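Local coordinates for protein Dok-7 (Mus musculus, PDB 3ML4) that activates the receptor kinase MuSK as a dimeric adaptor in neuromuscular synapse formation, binding phosphoinositides through its PH domain and the MuSK juxtamembrane region through its PTB domain, at residues L69-P74 with H80-I85; R162-V167 with L199-V204; V29-S34 with C39-V44. All blocks are in the same frame, centred on the assembly; numbering follows the deposited sequence.

Contact 1 of 3, residues L69-P74 with H80-I85; sequences LEPALP and HTLAII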
ATOM      1  N   LEU B  69     -13.293   4.237  -8.438  1.00 27.67           N
ATOM      2  CA  LEU B  69     -14.616   4.519  -7.903  1.00 27.37           C
ATOM      3  C   LEU B  69     -15.403   5.420  -8.838  1.00 27.17           C
ATOM      4  O   LEU B  69     -14.832   6.255  -9.536  1.00 27.04           O
ATOM      5  CB  LEU B  69     -14.504   5.167  -6.528  1.00 27.36           C
ATOM      6  CG  LEU B  69     -14.456   4.187  -5.358  1.00 28.07           C
ATOM      7  CD1 LEU B  69     -13.027   3.789  -5.033  1.00 29.10           C
ATOM      8  CD2 LEU B  69     -15.107   4.822  -4.155  1.00 29.16           C
ATOM      9  N   GLU B  70     -16.721   5.255  -8.830  1.00 27.22           N
ATOM     10  CA  GLU B  70     -17.615   5.999  -9.714  1.00 27.37           C
ATOM     11  C   GLU B  70     -19.016   6.030  -9.084  1.00 27.16           C
ATOM     12  O   GLU B  70     -19.674   4.993  -8.998  1.00 27.25           O
ATOM     13  CB  GLU B  70     -17.610   5.349 -11.111  1.00 27.48           C
ATOM     14  CG  GLU B  70     -18.797   5.645 -12.014  1.00 28.41           C
ATOM     15  CD  GLU B  70     -18.574   6.798 -12.954  1.00 29.21           C
ATOM     16  OE1 GLU B  70     -17.732   6.667 -13.861  1.00 29.79           O
ATOM     17  OE2 GLU B  70     -19.260   7.828 -12.803  1.00 30.68           O
ATOM     18  N   PRO B  71     -19.448   7.211  -8.597  1.00 27.03           N
ATOM     19  CA  PRO B  71     -20.765   7.432  -7.993  1.00 27.17           C
ATOM     20  C   PRO B  71     -21.853   7.872  -8.969  1.00 27.37           C
ATOM     21  O   PRO B  71     -21.550   8.320 -10.067  1.00 27.51           O
ATOM     22  CB  PRO B  71     -20.495   8.568  -7.009  1.00 27.28           C
ATOM     23  CG  PRO B  71     -19.411   9.374  -7.670  1.00 26.89           C
ATOM     24  CD  PRO B  71     -18.622   8.431  -8.550  1.00 27.00           C
ATOM     25  N   ALA B  72     -23.108   7.733  -8.546  1.00 27.96           N
ATOM     26  CA  ALA B  72     -24.303   8.232  -9.262  1.00 28.26           C
ATOM     27  C   ALA B  72     -24.545   7.601 -10.635  1.00 28.42           C
ATOM     28  O   ALA B  72     -24.839   8.295 -11.615  1.00 28.68           O
ATOM     29  CB  ALA B  72     -24.314   9.771  -9.339  1.00 28.08           C
ATOM     30  N   LEU B  73     -24.413   6.280 -10.689  1.00 28.56           N
ATOM     31  CA  LEU B  73     -24.833   5.496 -11.839  1.00 28.70           C
ATOM     32  C   LEU B  73     -26.166   4.854 -11.487  1.00 28.95           C
ATOM     33  O   LEU B  73     -26.294   4.265 -10.420  1.00 28.91           O
ATOM     34  CB  LEU B  73     -23.820   4.391 -12.153  1.00 28.67           C
ATOM     35  CG  LEU B  73     -22.400   4.701 -12.642  1.00 28.51           C
ATOM     36  CD1 LEU B  73     -21.551   3.439 -12.590  1.00 28.42           C
ATOM     37  CD2 LEU B  73     -22.361   5.318 -14.043  1.00 28.72           C
ATOM     38  N   PRO B  74     -27.170   4.977 -12.373  1.00 29.18           N
ATOM     39  CA  PRO B  74     -28.452   4.314 -12.144  1.00 29.22           C
ATOM     40  C   PRO B  74     -28.317   2.795 -12.239  1.00 29.29           C
ATOM     41  O   PRO B  74     -27.677   2.287 -13.163  1.00 29.34           O
ATOM     42  CB  PRO B  74     -29.335   4.850 -13.276  1.00 29.36           C
ATOM     43  CG  PRO B  74     -28.614   6.077 -13.792  1.00 29.42           C
ATOM     44  CD  PRO B  74     -27.175   5.759 -13.620  1.00 29.26           C
ATOM     45  N   HIS B  80     -28.676   6.918  -6.200  1.00 29.88           N
ATOM     46  CA  HIS B  80     -27.522   7.239  -5.373  1.00 29.83           C
ATOM     47  C   HIS B  80     -26.773   5.947  -5.031  1.00 29.64           C
ATOM     48  O   HIS B  80     -26.903   5.390  -3.942  1.00 29.35           O
ATOM     49  CB  HIS B  80     -27.946   8.017  -4.128  1.00 29.88           C
ATOM     50  CG  HIS B  80     -28.695   9.276  -4.436  1.00 30.32           C
ATOM     51  ND1 HIS B  80     -29.917   9.572  -3.873  1.00 30.60           N
ATOM     52  CD2 HIS B  80     -28.402  10.310  -5.263  1.00 30.94           C
ATOM     53  CE1 HIS B  80     -30.338  10.740  -4.325  1.00 30.85           C
ATOM     54  NE2 HIS B  80     -29.439  11.208  -5.172  1.00 31.48           N
ATOM     55  N   THR B  81     -26.015   5.473  -6.012  1.00 29.53           N
ATOM     56  CA  THR B  81     -25.232   4.260  -5.899  1.00 29.56           C
ATOM     57  C   THR B  81     -23.762   4.594  -6.093  1.00 29.48           C
ATOM     58  O   THR B  81     -23.420   5.559  -6.788  1.00 29.46           O
ATOM     59  CB  THR B  81     -25.616   3.241  -6.987  1.00 29.53           C
ATOM     60  OG1 THR B  81     -25.539   3.874  -8.265  1.00 30.19           O
ATOM     61  CG2 THR B  81     -27.022   2.716  -6.776  1.00 29.61           C
ATOM     62  N   LEU B  82     -22.898   3.793  -5.478  1.00 29.29           N
ATOM     63  CA  LEU B  82     -21.462   3.903  -5.695  1.00 29.12           C
ATOM     64  C   LEU B  82     -20.929   2.585  -6.222  1.00 28.76           C
ATOM     65  O   LEU B  82     -21.305   1.513  -5.752  1.00 28.70           O
ATOM     66  CB  LEU B  82     -20.738   4.301  -4.405  1.00 29.18           C
ATOM     67  CG  LEU B  82     -19.211   4.451  -4.444  1.00 29.72           C
ATOM     68  CD1 LEU B  82     -18.772   5.593  -5.368  1.00 28.72           C
ATOM     69  CD2 LEU B  82     -18.656   4.646  -3.033  1.00 29.19           C
ATOM     70  N   ALA B  83     -20.068   2.674  -7.223  1.00 28.56           N
ATOM     71  CA  ALA B  83     -19.433   1.501  -7.776  1.00 28.41           C
ATOM     72  C   ALA B  83     -17.996   1.431  -7.290  1.00 28.54           C
ATOM     73  O   ALA B  83     -17.231   2.387  -7.447  1.00 28.40           O
ATOM     74  CB  ALA B  83     -19.483   1.545  -9.290  1.00 28.35           C
ATOM     75  N   ILE B  84     -17.652   0.310  -6.664  1.00 28.78           N
ATOM     76  CA  ILE B  84     -16.262  -0.061  -6.438  1.00 29.09           C
ATOM     77  C   ILE B  84     -15.892  -0.973  -7.594  1.00 29.42           C
ATOM     78  O   ILE B  84     -16.349  -2.116  -7.677  1.00 29.37           O
ATOM     79  CB  ILE B  84     -16.049  -0.744  -5.059  1.00 29.11           C
ATOM     80  CG1 ILE B  84     -16.183   0.291  -3.942  1.00 29.27           C
ATOM     81  CG2 ILE B  84     -14.673  -1.407  -4.970  1.00 28.61           C
ATOM     82  CD1 ILE B  84     -16.563  -0.291  -2.597  1.00 31.16           C
ATOM     83  N   ILE B  85     -15.092  -0.436  -8.507  1.00 30.18           N
ATOM     84  CA  ILE B  85     -14.702  -1.150  -9.717  1.00 31.04           C
ATOM     85  C   ILE B  85     -13.451  -1.979  -9.460  1.00 31.88           C
ATOM     86  O   ILE B  85     -12.451  -1.472  -8.952  1.00 31.80           O
ATOM     87  CB  ILE B  85     -14.463  -0.186 -10.897  1.00 30.97           C
ATOM     88  CG1 ILE B  85     -15.676   0.728 -11.089  1.00 30.33           C
ATOM     89  CG2 ILE B  85     -14.162  -0.975 -12.188  1.00 31.24           C
ATOM     90  CD1 ILE B  85     -15.361   2.027 -11.768  1.00 29.59           C
TER
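Leu69 and Leu82 meet methyl to methyl, CD2 of Leu69 lying 3.7 Å from CD2 of Leu82 where the two side chains slant across each other. They are diagonal neighbours in the ladder, since Leu69 pairs with Ile84 and Pro71 with Leu82, and all four side chains share one face of the sheet. Leu82 carries its CG opposite the backbone N (chi1 179°), which brings CD1 against the backbone of the other strand, 3.8 Å from CB of the Pro71 ring. Helix 98-112 covers this face, with Asp105 and Ile108 against Leu69.

The other face is built differently. The small Ala83 stands across from Glu70, and CD1 of Leu73 approaches CB of Ala83 to 4.3 Å. CD1 of Ile85 comes within 4.1 Å of CB of Glu70. Beyond that point the Glu70 chain bends at chi2 (94°) and leads away from 80-85, and the side chain packs on Arg117, His119 and His136 of the PTB domain.

Between the faces, Glu70 and Ala83 exchange two backbone bonds, Glu70 N to Ala83 O at 3.2 Å and Ala83 N to Glu70 O at 2.9 Å. Pro71 falls at a non-hydrogen-bonded position, so its missing N-H costs this ladder nothing, and Ala72 N resumes the series to Thr81 O at 2.8 Å. Here is an antiparallel beta hairpin of the PH fold, its sheet packed on one face by helix 98-112 of the PH domain and on the other by the following PTB domain.

Contact 2 of 3, residues R162-V167 with L199-V204; sequences RRYGAV and LFDCIV
Tyr164 and Phe200 form an aromatic contact between strand and helix, joining strand 161-167, the outermost of the chain's own PTB-domain sheet, to the C-terminal part of helix 193-203, with Asp201 adding a polar grip at the phenol end. The edge of Phe200 meets the face of Tyr164 in a T-shaped stack, centroids 5.0 Å apart and planes at 75°. CD2 of Phe200 lies 3.5 Å above the Tyr164 plane, displaced toward the rim, while CB of Phe200 makes a CH-pi contact over the same ring, 3.7 Å from its centroid. The tyrosine can reach the helix because chi1 of 59° sets CG between its own backbone N and carbonyl carbon. Tyr164 OH then donates to Asp201 OD1 at 2.7 Å, which accepts on its anti lone pair, the one away from its other oxygen; ring and carboxylate planes are 40° apart. CG2 of Val204 touches the hydroxyl oxygen at 3.6 Å. Asp201 OD1 also bonds a polar side chain of the bound peptide, whose strand pairs antiparallel with Arg163 and Tyr164. The contact thus joins helix 193-203 to strand 161-167 beside the peptide-binding groove of the PTB domain, with Phe171 of adjoining strand 170-175 set edge-to-face with Phe200.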
ATOM      1  N   ARG B 162       4.939   4.192 -22.690  1.00 31.83           N
ATOM      2  CA  ARG B 162       6.083   4.872 -23.316  1.00 32.18           C
ATOM      3  C   ARG B 162       5.902   6.377 -23.257  1.00 31.78           C
ATOM      4  O   ARG B 162       6.790   7.107 -22.823  1.00 31.68           O
ATOM      5  CB  ARG B 162       6.242   4.485 -24.789  1.00 32.50           C
ATOM      6  CG  ARG B 162       6.350   3.006 -25.078  1.00 34.60           C
ATOM      7  CD  ARG B 162       7.143   2.761 -26.358  1.00 37.34           C
ATOM      8  NE  ARG B 162       6.960   1.400 -26.868  1.00 39.06           N
ATOM      9  CZ  ARG B 162       7.794   0.791 -27.706  1.00 40.01           C
ATOM     10  NH1 ARG B 162       8.892   1.407 -28.133  1.00 40.79           N
ATOM     11  NH2 ARG B 162       7.536  -0.444 -28.111  1.00 40.32           N
ATOM     12  N   ARG B 163       4.733   6.819 -23.709  1.00 31.35           N
ATOM     13  CA  ARG B 163       4.458   8.221 -23.959  1.00 31.00           C
ATOM     14  C   ARG B 163       3.011   8.519 -23.613  1.00 30.26           C
ATOM     15  O   ARG B 163       2.174   7.614 -23.556  1.00 30.11           O
ATOM     16  CB  ARG B 163       4.704   8.536 -25.441  1.00 31.39           C
ATOM     17  CG  ARG B 163       6.129   8.954 -25.780  1.00 33.19           C
ATOM     18  CD  ARG B 163       6.739   8.112 -26.907  1.00 36.26           C
ATOM     19  NE  ARG B 163       5.861   7.977 -28.069  1.00 38.68           N
ATOM     20  CZ  ARG B 163       6.085   8.530 -29.261  1.00 40.10           C
ATOM     21  NH1 ARG B 163       7.173   9.264 -29.468  1.00 40.86           N
ATOM     22  NH2 ARG B 163       5.218   8.340 -30.254  1.00 39.66           N
ATOM     23  N   TYR B 164       2.732   9.794 -23.377  1.00 29.33           N
ATOM     24  CA  TYR B 164       1.378  10.281 -23.164  1.00 28.77           C
ATOM     25  C   TYR B 164       1.402  11.798 -23.249  1.00 28.47           C
ATOM     26  O   TYR B 164       2.458  12.410 -23.096  1.00 28.13           O
ATOM     27  CB  TYR B 164       0.821   9.828 -21.804  1.00 28.46           C
ATOM     28  CG  TYR B 164       1.647  10.293 -20.625  1.00 28.03           C
ATOM     29  CD1 TYR B 164       1.538  11.594 -20.144  1.00 26.49           C
ATOM     30  CD2 TYR B 164       2.542   9.428 -19.995  1.00 28.01           C
ATOM     31  CE1 TYR B 164       2.301  12.027 -19.082  1.00 27.12           C
ATOM     32  CE2 TYR B 164       3.309   9.851 -18.916  1.00 27.77           C
ATOM     33  CZ  TYR B 164       3.186  11.150 -18.468  1.00 27.55           C
ATOM     34  OH  TYR B 164       3.940  11.577 -17.403  1.00 27.81           O
ATOM     35  N   GLY B 165       0.244  12.404 -23.488  1.00 28.41           N
ATOM     36  CA  GLY B 165       0.153  13.856 -23.490  1.00 28.69           C
ATOM     37  C   GLY B 165      -1.218  14.412 -23.811  1.00 28.91           C
ATOM     38  O   GLY B 165      -2.023  13.763 -24.480  1.00 28.88           O
ATOM     39  N   ALA B 166      -1.469  15.622 -23.315  1.00 29.15           N
ATOM     40  CA  ALA B 166      -2.675  16.374 -23.630  1.00 29.45           C
ATOM     41  C   ALA B 166      -2.633  16.860 -25.068  1.00 29.42           C
ATOM     42  O   ALA B 166      -1.569  17.204 -25.584  1.00 29.52           O
ATOM     43  CB  ALA B 166      -2.822  17.561 -22.685  1.00 29.41           C
ATOM     44  N   VAL B 167      -3.802  16.888 -25.702  1.00 29.51           N
ATOM     45  CA  VAL B 167      -3.978  17.449 -27.043  1.00 29.59           C
ATOM     46  C   VAL B 167      -5.289  18.243 -27.066  1.00 29.73           C
ATOM     47  O   VAL B 167      -6.111  18.080 -26.159  1.00 29.79           O
ATOM     48  CB  VAL B 167      -3.992  16.344 -28.145  1.00 29.62           C
ATOM     49  CG1 VAL B 167      -2.589  15.773 -28.382  1.00 29.35           C
ATOM     50  CG2 VAL B 167      -4.978  15.229 -27.804  1.00 29.19           C
ATOM     51  N   LEU B 199      -1.458  14.870 -13.916  1.00 27.82           N
ATOM     52  CA  LEU B 199      -1.612  13.769 -12.980  1.00 27.10           C
ATOM     53  C   LEU B 199      -0.598  12.674 -13.303  1.00 26.57           C
ATOM     54  O   LEU B 199       0.092  12.168 -12.417  1.00 26.26           O
ATOM     55  CB  LEU B 199      -3.030  13.210 -13.063  1.00 27.09           C
ATOM     56  CG  LEU B 199      -3.532  12.419 -11.861  1.00 26.59           C
ATOM     57  CD1 LEU B 199      -4.158  13.386 -10.882  1.00 26.80           C
ATOM     58  CD2 LEU B 199      -4.541  11.377 -12.298  1.00 26.16           C
ATOM     59  N   PHE B 200      -0.517  12.333 -14.587  1.00 26.09           N
ATOM     60  CA  PHE B 200       0.444  11.361 -15.100  1.00 25.72           C
ATOM     61  C   PHE B 200       1.888  11.773 -14.801  1.00 25.55           C
ATOM     62  O   PHE B 200       2.675  10.969 -14.299  1.00 25.72           O
ATOM     63  CB  PHE B 200       0.237  11.172 -16.606  1.00 25.58           C
ATOM     64  CG  PHE B 200      -0.784  10.123 -16.971  1.00 25.32           C
ATOM     65  CD1 PHE B 200      -1.981   9.995 -16.261  1.00 25.84           C
ATOM     66  CD2 PHE B 200      -0.559   9.280 -18.052  1.00 25.17           C
ATOM     67  CE1 PHE B 200      -2.928   9.028 -16.613  1.00 25.85           C
ATOM     68  CE2 PHE B 200      -1.495   8.307 -18.412  1.00 25.71           C
ATOM     69  CZ  PHE B 200      -2.682   8.183 -17.690  1.00 25.80           C
ATOM     70  N   ASP B 201       2.220  13.028 -15.091  1.00 25.36           N
ATOM     71  CA  ASP B 201       3.554  13.576 -14.829  1.00 25.26           C
ATOM     72  C   ASP B 201       3.960  13.446 -13.367  1.00 25.31           C
ATOM     73  O   ASP B 201       5.119  13.148 -13.053  1.00 25.45           O
ATOM     74  CB  ASP B 201       3.617  15.054 -15.239  1.00 25.10           C
ATOM     75  CG  ASP B 201       3.583  15.251 -16.747  1.00 24.87           C
ATOM     76  OD1 ASP B 201       3.865  14.292 -17.500  1.00 24.16           O
ATOM     77  OD2 ASP B 201       3.274  16.376 -17.177  1.00 23.78           O
ATOM     78  N   CYS B 202       3.002  13.690 -12.480  1.00 25.15           N
ATOM     79  CA  CYS B 202       3.252  13.651 -11.058  1.00 24.96           C
ATOM     80  C   CYS B 202       3.484  12.226 -10.571  1.00 25.27           C
ATOM     81  O   CYS B 202       4.504  11.956  -9.934  1.00 25.55           O
ATOM     82  CB  CYS B 202       2.104  14.311 -10.300  1.00 25.04           C
ATOM     83  SG  CYS B 202       2.094  16.114 -10.424  1.00 23.53           S
ATOM     84  N   ILE B 203       2.559  11.318 -10.885  1.00 25.36           N
ATOM     85  CA  ILE B 203       2.623   9.941 -10.367  1.00 25.42           C
ATOM     86  C   ILE B 203       3.907   9.205 -10.790  1.00 25.52           C
ATOM     87  O   ILE B 203       4.597   8.619  -9.948  1.00 25.69           O
ATOM     88  CB  ILE B 203       1.332   9.106 -10.691  1.00 25.20           C
ATOM     89  CG1 ILE B 203       0.253   9.302  -9.621  1.00 25.46           C
ATOM     90  CG2 ILE B 203       1.629   7.614 -10.700  1.00 24.87           C
ATOM     91  CD1 ILE B 203      -0.356  10.686  -9.523  1.00 25.93           C
ATOM     92  N   VAL B 204       4.234   9.262 -12.082  1.00 25.47           N
ATOM     93  CA  VAL B 204       5.410   8.552 -12.610  1.00 25.39           C
ATOM     94  C   VAL B 204       6.726   9.083 -12.037  1.00 25.37           C
ATOM     95  O   VAL B 204       7.763   8.429 -12.131  1.00 25.44           O
ATOM     96  CB  VAL B 204       5.450   8.518 -14.168  1.00 25.28           C
ATOM     97  CG1 VAL B 204       4.171   7.892 -14.721  1.00 25.37           C
ATOM     98  CG2 VAL B 204       5.690   9.911 -14.759  1.00 25.07           C
TER

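Contact 3 of 3, residues V29-S34 with C39-V44; sequences VLRKPS and CLLMLV
Leu41, Leu30 and Leu43 bury the most surface where strand 24-31 runs antiparallel to strand 40-45. Leu41 rises beside Arg31, both pointing the same way, and its CD2 sits over one face of the guanidinium, 4.0 Å from Arg31 NE. The Arg31 chain is extended from CG to NE, which lays the flat group alongside Leu41, where NH2 forms a salt bridge with Glu7. At its base, CB of Leu41 touches CG of Pro33 at 4.1 Å. Leu43, on the same face, crosses Val29 at a slant, their CB atoms 3.8 Å apart. Leu30 points to the other face and lies alongside selenomethionine Met42, CD2 of Leu30 being 3.8 Å from CG of Met42; Trp104 and Ile108 of helix 98-112 cover Leu30. Paired backbone bonds join Val29 to Leu43 and Arg31 to Leu41, the shortest including Leu41 N to Arg31 O at 2.7 Å. Past the strand, the Lys32 chain bends near its end (chi3 90°, chi4 -78°) and NZ donates to Ser34 O at 3.0 Å. With an alanine here, the Ser34 carbonyl would probably be left without its ammonium donor and the turn less firmly tied. The Arg31-Leu41-Leu43 face also packs on the bound peptide, and Arg31 touches Val204 of the second subunit. The whole is a classic antiparallel hairpin of the PH-domain sheet, turned here toward the dimer partner.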
ATOM      1  N   VAL B  29     -19.560  -1.680   7.170  1.00 41.38           N
ATOM      2  CA  VAL B  29     -18.289  -1.127   7.631  1.00 41.26           C
ATOM      3  C   VAL B  29     -17.215  -1.337   6.560  1.00 41.11           C
ATOM      4  O   VAL B  29     -16.948  -2.472   6.146  1.00 40.91           O
ATOM      5  CB  VAL B  29     -17.849  -1.765   8.983  1.00 41.28           C
ATOM      6  CG1 VAL B  29     -16.371  -1.502   9.277  1.00 41.26           C
ATOM      7  CG2 VAL B  29     -18.717  -1.259  10.123  1.00 41.28           C
ATOM      8  N   LEU B  30     -16.615  -0.238   6.110  1.00 40.97           N
ATOM      9  CA  LEU B  30     -15.476  -0.306   5.199  1.00 40.92           C
ATOM     10  C   LEU B  30     -14.214   0.161   5.885  1.00 40.96           C
ATOM     11  O   LEU B  30     -14.188   1.228   6.503  1.00 40.86           O
ATOM     12  CB  LEU B  30     -15.718   0.521   3.934  1.00 40.81           C
ATOM     13  CG  LEU B  30     -16.663  -0.085   2.894  1.00 41.00           C
ATOM     14  CD1 LEU B  30     -16.854   0.874   1.734  1.00 40.77           C
ATOM     15  CD2 LEU B  30     -16.173  -1.457   2.396  1.00 40.67           C
ATOM     16  N   ARG B  31     -13.171  -0.658   5.781  1.00 41.26           N
ATOM     17  CA  ARG B  31     -11.850  -0.299   6.293  1.00 41.51           C
ATOM     18  C   ARG B  31     -10.730  -0.953   5.492  1.00 41.52           C
ATOM     19  O   ARG B  31     -10.919  -2.015   4.894  1.00 41.42           O
ATOM     20  CB  ARG B  31     -11.722  -0.625   7.793  1.00 41.46           C
ATOM     21  CG  ARG B  31     -11.533  -2.098   8.173  1.00 41.58           C
ATOM     22  CD  ARG B  31     -11.270  -2.162   9.672  1.00 41.87           C
ATOM     23  NE  ARG B  31     -10.879  -3.466  10.206  1.00 42.15           N
ATOM     24  CZ  ARG B  31      -9.631  -3.929  10.228  1.00 42.27           C
ATOM     25  NH1 ARG B  31      -8.644  -3.224   9.697  1.00 42.08           N
ATOM     26  NH2 ARG B  31      -9.371  -5.113  10.768  1.00 42.72           N
ATOM     27  N   LYS B  32      -9.574  -0.296   5.475  1.00 41.77           N
ATOM     28  CA  LYS B  32      -8.361  -0.856   4.888  1.00 41.91           C
ATOM     29  C   LYS B  32      -7.841  -1.975   5.790  1.00 42.22           C
ATOM     30  O   LYS B  32      -7.686  -1.763   6.994  1.00 42.13           O
ATOM     31  CB  LYS B  32      -7.300   0.236   4.727  1.00 41.82           C
ATOM     32  CG  LYS B  32      -7.623   1.270   3.653  1.00 41.93           C
ATOM     33  CD  LYS B  32      -6.825   2.559   3.836  1.00 42.87           C
ATOM     34  CE  LYS B  32      -5.483   2.536   3.102  1.00 43.36           C
ATOM     35  NZ  LYS B  32      -4.440   1.756   3.816  1.00 44.32           N
ATOM     36  N   PRO B  33      -7.591  -3.173   5.216  1.00 42.67           N
ATOM     37  CA  PRO B  33      -7.079  -4.344   5.949  1.00 42.93           C
ATOM     38  C   PRO B  33      -5.717  -4.094   6.586  1.00 43.22           C
ATOM     39  O   PRO B  33      -5.394  -4.696   7.610  1.00 43.14           O
ATOM     40  CB  PRO B  33      -6.944  -5.418   4.859  1.00 42.83           C
ATOM     41  CG  PRO B  33      -7.853  -4.976   3.769  1.00 42.75           C
ATOM     42  CD  PRO B  33      -7.801  -3.481   3.788  1.00 42.75           C
ATOM     43  N   SER B  34      -4.933  -3.215   5.969  1.00 43.59           N
ATOM     44  CA  SER B  34      -3.620  -2.840   6.467  1.00 44.10           C
ATOM     45  C   SER B  34      -3.354  -1.366   6.167  1.00 44.49           C
ATOM     46  O   SER B  34      -4.005  -0.795   5.286  1.00 44.63           O
ATOM     47  CB  SER B  34      -2.544  -3.723   5.839  1.00 44.03           C
ATOM     48  OG  SER B  34      -2.493  -3.567   4.433  1.00 44.47           O
ATOM     49  N   CYS B  39      -6.506  -2.561  -0.836  1.00 48.46           N
ATOM     50  CA  CYS B  39      -7.696  -3.370  -0.613  1.00 48.53           C
ATOM     51  C   CYS B  39      -8.700  -2.676   0.292  1.00 48.00           C
ATOM     52  O   CYS B  39      -8.372  -1.713   0.988  1.00 47.93           O
ATOM     53  CB  CYS B  39      -7.314  -4.715   0.011  1.00 48.57           C
ATOM     54  SG  CYS B  39      -5.913  -5.528  -0.767  1.00 50.84           S
ATOM     55  N   LEU B  40      -9.926  -3.182   0.269  1.00 47.57           N
ATOM     56  CA  LEU B  40     -10.931  -2.801   1.236  1.00 47.27           C
ATOM     57  C   LEU B  40     -11.556  -4.035   1.873  1.00 47.24           C
ATOM     58  O   LEU B  40     -11.953  -4.975   1.182  1.00 46.99           O
ATOM     59  CB  LEU B  40     -12.007  -1.927   0.595  1.00 47.24           C
ATOM     60  CG  LEU B  40     -11.695  -0.439   0.423  1.00 46.97           C
ATOM     61  CD1 LEU B  40     -12.746   0.209  -0.468  1.00 46.63           C
ATOM     62  CD2 LEU B  40     -11.600   0.277   1.776  1.00 46.31           C
ATOM     63  N   LEU B  41     -11.614  -4.028   3.201  1.00 47.33           N
ATOM     64  CA  LEU B  41     -12.349  -5.035   3.942  1.00 47.41           C
ATOM     65  C   LEU B  41     -13.786  -4.570   4.129  1.00 47.64           C
ATOM     66  O   LEU B  41     -14.041  -3.481   4.652  1.00 47.43           O
ATOM     67  CB  LEU B  41     -11.687  -5.317   5.296  1.00 47.36           C
ATOM     68  CG  LEU B  41     -12.278  -6.408   6.199  1.00 46.96           C
ATOM     69  CD1 LEU B  41     -12.159  -7.788   5.576  1.00 46.67           C
ATOM     70  CD2 LEU B  41     -11.611  -6.384   7.564  1.00 47.32           C
HETATM   71  N   MSE B  42     -14.715  -5.399   3.673  1.00 48.19           N
HETATM   72  CA  MSE B  42     -16.132  -5.155   3.867  1.00 49.29           C
HETATM   73  C   MSE B  42     -16.579  -5.923   5.099  1.00 48.96           C
HETATM   74  O   MSE B  42     -16.386  -7.137   5.181  1.00 48.95           O
HETATM   75  CB  MSE B  42     -16.938  -5.614   2.650  1.00 49.09           C
HETATM   76  CG  MSE B  42     -16.412  -5.130   1.307  1.00 49.97           C
HETATM   77 SE   MSE B  42     -17.771  -5.228  -0.102  1.00 51.85          SE
HETATM   78  CE  MSE B  42     -18.880  -3.722   0.466  1.00 50.72           C
ATOM     79  N   LEU B  43     -17.155  -5.211   6.061  1.00 49.07           N
ATOM     80  CA  LEU B  43     -17.727  -5.845   7.246  1.00 49.15           C
ATOM     81  C   LEU B  43     -19.214  -5.528   7.331  1.00 49.33           C
ATOM     82  O   LEU B  43     -19.599  -4.375   7.524  1.00 49.17           O
ATOM     83  CB  LEU B  43     -16.989  -5.410   8.519  1.00 48.97           C
ATOM     84  CG  LEU B  43     -15.498  -5.764   8.655  1.00 48.80           C
ATOM     85  CD1 LEU B  43     -14.930  -5.193   9.948  1.00 48.38           C
ATOM     86  CD2 LEU B  43     -15.239  -7.269   8.575  1.00 48.04           C
ATOM     87  N   VAL B  44     -20.041  -6.559   7.170  1.00 49.83           N
ATOM     88  CA  VAL B  44     -21.495  -6.392   7.136  1.00 50.45           C
ATOM     89  C   VAL B  44     -22.175  -6.901   8.403  1.00 50.84           C
ATOM     90  O   VAL B  44     -22.006  -8.055   8.802  1.00 50.76           O
ATOM     91  CB  VAL B  44     -22.129  -7.104   5.916  1.00 50.53           C
ATOM     92  CG1 VAL B  44     -23.585  -6.697   5.760  1.00 50.38           C
ATOM     93  CG2 VAL B  44     -21.361  -6.788   4.649  1.00 50.55           C
TER

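How the contacts relate
Contacts 1 and 3 are hairpins of one PH-domain sheet, joined through neighbouring strands 59-71 and 40-45; their nearest atoms are about 4 Å apart, and each places at least one leucine on Ile108 of helix 98-112. All three contacts are largely buried, but their far sides differ. Contact 1, nearest the middle of the chain, faces the PTB domain of its own subunit, whereas contact 3 faces the peptide and the second subunit. Contact 2 belongs to the PTB domain, its centre about 26 Å from that of contact 1. Each hairpin is held by its own ladder of backbone bonds; contact 2 instead relies on aromatic stacking and one phenol-carboxylate bond, beside the peptide.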